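Local coordinates for protein probable thiosulfate sulfurtransferase (Thermus thermophilus, PDB 2EG4) that probably transfers sulfur from thiosulfate to cyanide or another thiophilic acceptor, as rhodaneses do, and binds a zinc ion, at residues P183-S197 and L207-H219. Residues are numbered along the deposited sequence; the frame is centred on the assembly and turned at random.
Sequences PGQEVGVYCHSGARS and LGVRARNYLGSMH. With ZN (zinc ion), chain C; SO4 (sulfate ion), chain D.
Strand 186-190 and edge strand 210-213 run parallel, their axes 4.6 Å apart at 28°, with Glu-186 level with Arg-210 and Val-189 with Asn-213. Helix 195-206 joins them in a beta-alpha-beta unit of the second rhodanese-like domain. Val-187 N and O bond Arg-210 O and Arg-212 N, Val-189 N and O bond Arg-212 O and Tyr-214 N. Beyond the strands Ser-217 OG accepts Cys-191 N at 2.9 Å, nearly straight (174°), and donates to Tyr-214 O. Met-218 N and His-219 N bond Cys-191 O and His-192 O, tying the segment that runs into helix 217-223 to the 191-194 loop. On one sheet face water bridges the Glu-186 carboxylate to Arg-212 NH1 and, weakly, to Arg-210 NH1; Arg-212 NH2 also bonds Leu-122 O and salt-bridges Glu-127. On the other, Val-187 CG2 packs tightly on Val-209 CG1 (3.3 Å). Met-218 SD approaches Tyr-190 CE1 obliquely at 3.8 Å, a Met-aromatic contact. The His-192 ring, its CG anti to the backbone N (chi1 179°), reaches the zinc through NE2 (2.1 Å); His-219 ND1 binds it at 2.1 Å, and Cys-151 and Cys-152 complete the site. The 191-194 loop and the start of helix 195-206 wrap a sulfate, probably from the crystallisation liquor: backbone N atoms of His-192, Ser-193, Ala-195 and Arg-196 donate to it, Arg-196 NH2 reaches O2 at 2.7 Å from the guanidinium edge, and NE donates to O4. An alanine at Arg-196 would remove these side-chain donors and probably leave Glu-142 without its salt-bridge mate. Cys-191 SG lies at the cradle's floor, 3.1 Å from sulfate O2, consistent with a rhodanese loop receiving an anionic sulfur donor.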
loop_
_atom_site.group_PDB
_atom_site.type_symbol
_atom_site.label_atom_id
_atom_site.label_comp_id
_atom_site.label_asym_id
_atom_site.label_seq_id
_atom_site.Cartn_x
_atom_site.Cartn_y
_atom_site.Cartn_z
ATOM N N PRO A 183 10.302 14.454 -11.313
ATOM C CA PRO A 183 9.013 14.894 -10.785
ATOM C C PRO A 183 7.952 15.024 -11.869
ATOM O O PRO A 183 8.245 15.430 -12.996
ATOM C CB PRO A 183 9.351 16.228 -10.135
ATOM C CG PRO A 183 10.735 15.990 -9.618
ATOM C CD PRO A 183 11.400 15.281 -10.777
ATOM N N GLY A 184 6.723 14.657 -11.521
ATOM C CA GLY A 184 5.624 14.751 -12.457
ATOM C C GLY A 184 5.444 13.571 -13.387
ATOM O O GLY A 184 4.400 13.456 -14.022
ATOM N N GLN A 185 6.447 12.701 -13.472
ATOM C CA GLN A 185 6.387 11.530 -14.339
ATOM C C GLN A 185 5.431 10.451 -13.845
ATOM O O GLN A 185 5.415 10.130 -12.656
ATOM C CB GLN A 185 7.780 10.910 -14.490
ATOM C CG GLN A 185 7.826 9.740 -15.455
ATOM C CD GLN A 185 9.235 9.421 -15.917
ATOM O OE1 GLN A 185 10.194 10.084 -15.521
ATOM N NE2 GLN A 185 9.368 8.401 -16.765
ATOM N N GLU A 186 4.652 9.898 -14.772
ATOM C CA GLU A 186 3.698 8.834 -14.466
ATOM C C GLU A 186 4.447 7.513 -14.372
ATOM O O GLU A 186 5.086 7.078 -15.330
ATOM C CB GLU A 186 2.648 8.714 -15.571
ATOM C CG GLU A 186 1.673 9.865 -15.646
ATOM C CD GLU A 186 0.684 9.870 -14.492
ATOM O OE1 GLU A 186 0.304 8.769 -14.025
ATOM O OE2 GLU A 186 0.285 10.972 -14.065
ATOM N N VAL A 187 4.351 6.865 -13.222
ATOM C CA VAL A 187 5.038 5.598 -13.026
ATOM C C VAL A 187 4.077 4.649 -12.339
ATOM O O VAL A 187 3.394 5.042 -11.402
ATOM C CB VAL A 187 6.261 5.774 -12.115
ATOM C CG1 VAL A 187 7.045 4.460 -12.027
ATOM C CG2 VAL A 187 7.140 6.901 -12.647
ATOM N N GLY A 188 4.012 3.425 -12.831
ATOM C CA GLY A 188 3.150 2.434 -12.216
ATOM C C GLY A 188 4.076 1.496 -11.467
ATOM O O GLY A 188 5.234 1.312 -11.852
ATOM N N VAL A 189 3.598 0.946 -10.358
ATOM C CA VAL A 189 4.409 0.018 -9.598
ATOM C C VAL A 189 3.577 -1.192 -9.233
ATOM O O VAL A 189 2.378 -1.070 -8.995
ATOM C CB VAL A 189 4.954 0.652 -8.287
ATOM C CG1 VAL A 189 6.070 1.654 -8.609
ATOM C CG2 VAL A 189 3.856 1.351 -7.538
ATOM N N TYR A 190 4.200 -2.365 -9.211
ATOM C CA TYR A 190 3.465 -3.572 -8.843
ATOM C C TYR A 190 4.392 -4.623 -8.253
ATOM O O TYR A 190 5.622 -4.494 -8.294
ATOM C CB TYR A 190 2.743 -4.154 -10.075
ATOM C CG TYR A 190 3.638 -4.955 -10.999
ATOM C CD1 TYR A 190 3.827 -6.317 -10.800
ATOM C CD2 TYR A 190 4.269 -4.351 -12.085
ATOM C CE1 TYR A 190 4.611 -7.078 -11.657
ATOM C CE2 TYR A 190 5.069 -5.109 -12.964
ATOM C CZ TYR A 190 5.230 -6.467 -12.744
ATOM O OH TYR A 190 5.985 -7.255 -13.583
ATOM N N CYS A 191 3.793 -5.650 -7.659
ATOM C CA CYS A 191 4.547 -6.770 -7.099
ATOM C C CYS A 191 3.623 -7.980 -7.024
ATOM O O CYS A 191 2.967 -8.268 -8.015
ATOM C CB CYS A 191 5.140 -6.411 -5.739
ATOM S SG CYS A 191 3.978 -5.756 -4.542
ATOM N N HIS A 192 3.546 -8.685 -5.882
ATOM C CA HIS A 192 2.663 -9.850 -5.798
ATOM C C HIS A 192 1.231 -9.457 -5.459
ATOM O O HIS A 192 0.296 -9.840 -6.154
ATOM C CB HIS A 192 3.160 -10.855 -4.762
ATOM C CG HIS A 192 2.267 -12.050 -4.623
ATOM N ND1 HIS A 192 1.692 -12.410 -3.422
ATOM C CD2 HIS A 192 1.809 -12.935 -5.540
ATOM C CE1 HIS A 192 0.916 -13.462 -3.606
ATOM N NE2 HIS A 192 0.968 -13.799 -4.881
ATOM N N SER A 193 1.045 -8.686 -4.388
ATOM C CA SER A 193 -0.302 -8.283 -4.053
ATOM C C SER A 193 -0.348 -6.826 -3.637
ATOM O O SER A 193 -1.191 -6.424 -2.838
ATOM C CB SER A 193 -0.917 -9.177 -2.963
ATOM O OG SER A 193 -0.195 -9.104 -1.733
ATOM N N GLY A 194 0.587 -6.049 -4.182
ATOM C CA GLY A 194 0.622 -4.606 -3.949
ATOM C C GLY A 194 1.205 -4.057 -2.661
ATOM O O GLY A 194 1.045 -2.880 -2.387
ATOM N N ALA A 195 1.881 -4.896 -1.878
ATOM C CA ALA A 195 2.455 -4.467 -0.596
ATOM C C ALA A 195 3.780 -3.715 -0.766
ATOM O O ALA A 195 3.900 -2.553 -0.368
ATOM C CB ALA A 195 2.633 -5.706 0.344
ATOM N N ARG A 196 4.781 -4.363 -1.345
ATOM C CA ARG A 196 6.042 -3.682 -1.556
ATOM C C ARG A 196 5.876 -2.516 -2.509
ATOM O O ARG A 196 6.601 -1.516 -2.419
ATOM C CB ARG A 196 7.087 -4.646 -2.086
ATOM C CG ARG A 196 7.646 -5.601 -1.038
ATOM C CD ARG A 196 8.519 -6.662 -1.707
ATOM N NE ARG A 196 7.689 -7.679 -2.351
ATOM C CZ ARG A 196 8.163 -8.722 -3.032
ATOM N NH1 ARG A 196 9.475 -8.886 -3.183
ATOM N NH2 ARG A 196 7.324 -9.636 -3.512
ATOM N N SER A 197 4.932 -2.639 -3.445
ATOM C CA SER A 197 4.724 -1.550 -4.383
ATOM C C SER A 197 4.062 -0.381 -3.696
ATOM O O SER A 197 4.211 0.753 -4.131
ATOM C CB SER A 197 3.942 -2.031 -5.626
ATOM O OG SER A 197 2.803 -2.800 -5.273
ATOM N N LEU A 207 8.801 12.060 -3.602
ATOM C CA LEU A 207 9.841 12.658 -4.434
ATOM C C LEU A 207 9.223 13.403 -5.609
ATOM O O LEU A 207 9.934 13.879 -6.493
ATOM C CB LEU A 207 10.820 11.592 -4.930
ATOM C CG LEU A 207 11.654 10.932 -3.822
ATOM C CD1 LEU A 207 12.392 9.718 -4.367
ATOM C CD2 LEU A 207 12.633 11.961 -3.233
ATOM N N GLY A 208 7.894 13.482 -5.623
ATOM C CA GLY A 208 7.209 14.211 -6.675
ATOM C C GLY A 208 6.779 13.437 -7.905
ATOM O O GLY A 208 6.220 14.023 -8.838
ATOM N N VAL A 209 7.039 12.133 -7.914
ATOM C CA VAL A 209 6.665 11.279 -9.040
ATOM C C VAL A 209 5.205 10.844 -8.921
ATOM O O VAL A 209 4.741 10.513 -7.836
ATOM C CB VAL A 209 7.566 10.029 -9.085
ATOM C CG1 VAL A 209 7.006 9.011 -10.064
ATOM C CG2 VAL A 209 8.984 10.437 -9.480
ATOM N N ARG A 210 4.479 10.861 -10.035
ATOM C CA ARG A 210 3.078 10.462 -10.015
ATOM C C ARG A 210 2.962 8.940 -10.095
ATOM O O ARG A 210 2.589 8.355 -11.128
ATOM C CB ARG A 210 2.330 11.139 -11.164
ATOM C CG ARG A 210 2.215 12.661 -10.972
ATOM C CD ARG A 210 1.626 13.360 -12.192
ATOM N NE ARG A 210 1.685 14.814 -12.056
ATOM C CZ ARG A 210 1.665 15.662 -13.083
ATOM N NH1 ARG A 210 1.586 15.201 -14.326
ATOM N NH2 ARG A 210 1.741 16.969 -12.871
ATOM N N ALA A 211 3.294 8.296 -8.988
ATOM C CA ALA A 211 3.226 6.840 -8.922
ATOM C C ALA A 211 1.793 6.349 -8.645
ATOM O O ALA A 211 1.051 6.964 -7.890
ATOM C CB ALA A 211 4.170 6.334 -7.840
ATOM N N ARG A 212 1.417 5.244 -9.283
ATOM C CA ARG A 212 0.087 4.643 -9.120
ATOM C C ARG A 212 0.364 3.178 -8.843
ATOM O O ARG A 212 1.215 2.571 -9.490
ATOM C CB ARG A 212 -0.731 4.759 -10.402
ATOM C CG ARG A 212 -1.074 6.169 -10.817
ATOM C CD ARG A 212 -1.715 6.123 -12.195
ATOM N NE ARG A 212 -2.963 5.368 -12.174
ATOM C CZ ARG A 212 -3.673 5.067 -13.258
ATOM N NH1 ARG A 212 -3.256 5.453 -14.457
ATOM N NH2 ARG A 212 -4.806 4.386 -13.141
ATOM N N ASN A 213 -0.382 2.604 -7.901
ATOM C CA ASN A 213 -0.167 1.234 -7.440
ATOM C C ASN A 213 -1.112 0.209 -8.048
ATOM O O ASN A 213 -2.322 0.345 -7.923
ATOM C CB ASN A 213 -0.324 1.240 -5.898
ATOM C CG ASN A 213 0.175 -0.042 -5.208
ATOM O OD1 ASN A 213 -0.192 -0.327 -4.044
ATOM N ND2 ASN A 213 1.019 -0.779 -5.868
ATOM N N TYR A 214 -0.549 -0.813 -8.687
ATOM C CA TYR A 214 -1.339 -1.891 -9.283
ATOM C C TYR A 214 -1.596 -2.847 -8.134
ATOM O O TYR A 214 -0.869 -3.816 -7.929
ATOM C CB TYR A 214 -0.567 -2.615 -10.399
ATOM C CG TYR A 214 -1.313 -3.820 -10.959
ATOM C CD1 TYR A 214 -2.699 -3.923 -10.846
ATOM C CD2 TYR A 214 -0.626 -4.865 -11.565
ATOM C CE1 TYR A 214 -3.377 -5.058 -11.313
ATOM C CE2 TYR A 214 -1.283 -5.984 -12.039
ATOM C CZ TYR A 214 -2.667 -6.077 -11.901
ATOM O OH TYR A 214 -3.312 -7.206 -12.332
ATOM N N LEU A 215 -2.669 -2.561 -7.399
ATOM C CA LEU A 215 -3.018 -3.345 -6.225
ATOM C C LEU A 215 -3.234 -4.832 -6.505
ATOM O O LEU A 215 -2.782 -5.669 -5.729
ATOM C CB LEU A 215 -4.238 -2.713 -5.559
ATOM C CG LEU A 215 -4.670 -3.289 -4.219
ATOM C CD1 LEU A 215 -3.507 -3.268 -3.213
ATOM C CD2 LEU A 215 -5.846 -2.481 -3.725
ATOM N N GLY A 216 -3.900 -5.172 -7.612
ATOM C CA GLY A 216 -4.100 -6.585 -7.931
ATOM C C GLY A 216 -2.776 -7.294 -8.097
ATOM O O GLY A 216 -2.573 -8.471 -7.690
ATOM N N SER A 217 -1.847 -6.567 -8.704
ATOM C CA SER A 217 -0.490 -7.043 -8.940
ATOM C C SER A 217 -0.405 -8.391 -9.644
ATOM O O SER A 217 -1.353 -8.818 -10.306
ATOM C CB SER A 217 0.304 -7.094 -7.631
ATOM O OG SER A 217 0.887 -5.831 -7.346
ATOM N N MET A 218 0.747 -9.048 -9.518
ATOM C CA MET A 218 0.986 -10.334 -10.190
ATOM C C MET A 218 0.000 -11.462 -9.836
ATOM O O MET A 218 -0.324 -12.302 -10.683
ATOM C CB MET A 218 2.433 -10.786 -9.926
ATOM C CG MET A 218 3.102 -11.493 -11.098
ATOM S SD MET A 218 3.218 -10.473 -12.629
ATOM C CE MET A 218 3.143 -11.792 -13.811
ATOM N N HIS A 219 -0.487 -11.497 -8.602
ATOM C CA HIS A 219 -1.451 -12.536 -8.259
ATOM C C HIS A 219 -2.686 -12.394 -9.154
ATOM O O HIS A 219 -3.108 -13.358 -9.801
ATOM C CB HIS A 219 -1.857 -12.450 -6.777
ATOM C CG HIS A 219 -2.705 -13.598 -6.324
ATOM N ND1 HIS A 219 -2.170 -14.776 -5.848
ATOM C CD2 HIS A 219 -4.049 -13.766 -6.316
ATOM C CE1 HIS A 219 -3.147 -15.621 -5.566
ATOM N NE2 HIS A 219 -4.295 -15.033 -5.842
HETATM ZN ZN ZN C . -0.143 -15.411 -5.633
HETATM S S SO4 D . 4.165 -8.278 -2.130
HETATM O O1 SO4 D . 4.188 -9.523 -1.294
HETATM O O2 SO4 D . 4.811 -8.569 -3.452
HETATM O O3 SO4 D . 2.746 -7.839 -2.341
HETATM O O4 SO4 D . 4.927 -7.190 -1.432
HETATM O O HOH W 1 1.215 6.374 -13.051
HETATM O O HOH W 2 0.113 13.080 -15.605
HETATM O O HOH W 3 -1.870 7.494 -15.299
#